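Local coordinates for protein serine proteinase inhibitor 1 (Myxoma virus, PDB 6BJ5) that inhibits serine proteases as a poxviral serpin important in virulence, this chain being its C-terminal piece, which includes the probable reactive bond, at residues Lys14-Leu19 against Gly32-Gly37. Residues are numbered along the deposited sequence; the frame is centred on the assembly and turned at random.
Sequences KPFMFL and GTITKG
Phe16 and Phe18 each exchange a pair of backbone hydrogen bonds with the strand across from them, Phe16 with Ile34 and Phe18 with Gly32, so that strands 16-19 and 32-34 run antiparallel, their axes 4.9 Å apart at an angle of 153°. Ile34 N bonds to Phe16 O at 3.0 Å and Phe18 N to Gly32 O at 2.9 Å, both nearly straight. Between them, Met17 and Thr33 form the non-hydrogen-bonded pair, and just before the strand Pro15 brings its CA to 3.1 Å from Ile34 O, a CA-H...O contact.

Aromatic coverage of a neighbouring strand is well illustrated on the face bearing both phenylalanines. With CG placed between the backbone N and the carbonyl carbon (chi1 66°), the Phe18 ring folds back directly over the glycine backbone, with Gly32 N against its face and Gly32 CA 4.0 Å from its centroid in a CH-pi contact. Phe16 repeats the fold-back over Ile34: Ile34 CB sits above the Phe16 ring face, off towards its rim, and Ile34 CD1 meets Phe16 CZ at 3.4 Å. The same Ile34 CD1 approaches Phe18 CE2 at 3.9 Å, wedging the isoleucine against both rings. Phe251 of the larger chain meets the Phe18 ring and packs on Ile34. On the other face, Met17 bends at its sulfur to bring CE to 3.9 Å from Thr33 CG2.

Met17, Leu19, Gly32 and Thr33 pair antiparallel with the larger chain, so the sheet runs on across the interface. As in serpins generally, this C-terminal beta hairpin supplies neighbouring strands s4B and s5B of beta-sheet B.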
loop_
_atom_site.group_PDB
_atom_site.type_symbol
_atom_site.label_atom_id
_atom_site.label_comp_id
_atom_site.label_asym_id
_atom_site.label_seq_id
_atom_site.Cartn_x
_atom_site.Cartn_y
_atom_site.Cartn_z
ATOM N N LYS B 14 -9.825 19.208 -5.568
ATOM C CA LYS B 14 -8.614 19.312 -6.362
ATOM C C LYS B 14 -7.742 18.117 -5.984
ATOM O O LYS B 14 -8.033 17.454 -4.978
ATOM C CB LYS B 14 -7.916 20.657 -6.109
ATOM C CG LYS B 14 -7.825 21.095 -4.645
ATOM C CD LYS B 14 -7.003 22.387 -4.513
ATOM C CE LYS B 14 -6.955 22.929 -3.078
ATOM N NZ LYS B 14 -8.310 23.320 -2.582
ATOM N N PRO B 15 -6.692 17.798 -6.744
ATOM C CA PRO B 15 -5.862 16.633 -6.401
ATOM C C PRO B 15 -5.421 16.636 -4.949
ATOM O O PRO B 15 -5.004 17.661 -4.401
ATOM C CB PRO B 15 -4.666 16.756 -7.353
ATOM C CG PRO B 15 -5.217 17.413 -8.538
ATOM C CD PRO B 15 -6.267 18.397 -8.021
ATOM N N PHE B 16 -5.546 15.477 -4.312
ATOM C CA PHE B 16 -5.264 15.364 -2.892
ATOM C C PHE B 16 -4.604 14.024 -2.603
ATOM O O PHE B 16 -4.418 13.188 -3.491
ATOM C CB PHE B 16 -6.533 15.558 -2.064
ATOM C CG PHE B 16 -7.575 14.498 -2.282
ATOM C CD1 PHE B 16 -7.582 13.346 -1.514
ATOM C CD2 PHE B 16 -8.575 14.674 -3.232
ATOM C CE1 PHE B 16 -8.563 12.387 -1.689
ATOM C CE2 PHE B 16 -9.548 13.711 -3.417
ATOM C CZ PHE B 16 -9.546 12.561 -2.642
ATOM N N MET B 17 -4.191 13.856 -1.352
ATOM C CA MET B 17 -3.502 12.660 -0.896
ATOM C C MET B 17 -4.230 12.088 0.313
ATOM O O MET B 17 -4.732 12.839 1.156
ATOM C CB MET B 17 -2.031 12.973 -0.537
ATOM C CG MET B 17 -1.296 11.796 0.083
ATOM S SD MET B 17 0.427 12.119 0.486
ATOM C CE MET B 17 1.193 11.978 -1.113
ATOM N N PHE B 18 -4.295 10.759 0.402
ATOM C CA PHE B 18 -4.797 10.145 1.618
ATOM C C PHE B 18 -3.813 9.082 2.092
ATOM O O PHE B 18 -3.081 8.478 1.303
ATOM C CB PHE B 18 -6.207 9.559 1.440
ATOM C CG PHE B 18 -6.252 8.411 0.494
ATOM C CD1 PHE B 18 -6.040 7.126 0.946
ATOM C CD2 PHE B 18 -6.466 8.622 -0.850
ATOM C CE1 PHE B 18 -6.039 6.085 0.083
ATOM C CE2 PHE B 18 -6.466 7.578 -1.707
ATOM C CZ PHE B 18 -6.247 6.303 -1.247
ATOM N N LEU B 19 -3.823 8.863 3.402
ATOM C CA LEU B 19 -2.954 7.912 4.078
ATOM C C LEU B 19 -3.850 7.189 5.063
ATOM O O LEU B 19 -4.523 7.836 5.870
ATOM C CB LEU B 19 -1.833 8.640 4.819
ATOM C CG LEU B 19 -0.973 9.548 3.945
ATOM C CD1 LEU B 19 -0.902 10.898 4.602
ATOM C CD2 LEU B 19 0.390 8.994 3.859
ATOM N N GLY B 32 -2.626 6.839 -1.163
ATOM C CA GLY B 32 -2.931 7.098 -2.552
ATOM C C GLY B 32 -3.031 8.575 -2.841
ATOM O O GLY B 32 -3.232 9.395 -1.939
ATOM N N THR B 33 -2.901 8.901 -4.126
ATOM C CA THR B 33 -3.194 10.238 -4.624
ATOM C C THR B 33 -4.335 10.143 -5.616
ATOM O O THR B 33 -4.426 9.182 -6.390
ATOM C CB THR B 33 -2.015 10.893 -5.314
ATOM O OG1 THR B 33 -1.474 9.986 -6.274
ATOM C CG2 THR B 33 -0.972 11.258 -4.290
ATOM N N ILE B 34 -5.201 11.146 -5.576
ATOM C CA ILE B 34 -6.368 11.254 -6.441
ATOM C C ILE B 34 -6.282 12.573 -7.202
ATOM O O ILE B 34 -6.481 13.644 -6.616
ATOM C CB ILE B 34 -7.645 11.147 -5.612
ATOM C CG1 ILE B 34 -7.741 9.723 -5.115
ATOM C CG2 ILE B 34 -8.861 11.516 -6.397
ATOM C CD1 ILE B 34 -8.797 9.581 -4.143
ATOM N N THR B 35 -5.996 12.501 -8.508
ATOM C CA THR B 35 -5.824 13.682 -9.342
ATOM C C THR B 35 -6.943 13.882 -10.358
ATOM O O THR B 35 -6.942 14.897 -11.063
ATOM C CB THR B 35 -4.497 13.604 -10.123
ATOM O OG1 THR B 35 -4.564 12.518 -11.051
ATOM C CG2 THR B 35 -3.299 13.396 -9.215
ATOM N N LYS B 36 -7.913 12.978 -10.439
ATOM C CA LYS B 36 -8.856 13.037 -11.549
ATOM C C LYS B 36 -10.115 12.269 -11.203
ATOM O O LYS B 36 -10.127 11.422 -10.302
ATOM C CB LYS B 36 -8.262 12.454 -12.835
ATOM C CG LYS B 36 -7.999 10.964 -12.727
ATOM C CD LYS B 36 -7.491 10.316 -14.016
ATOM C CE LYS B 36 -8.548 10.413 -15.110
ATOM N NZ LYS B 36 -8.029 10.040 -16.455
ATOM N N GLY B 37 -11.182 12.607 -11.928
ATOM C CA GLY B 37 -12.413 11.847 -11.940
ATOM C C GLY B 37 -12.528 10.985 -13.179
ATOM O O GLY B 37 -11.549 10.736 -13.890
#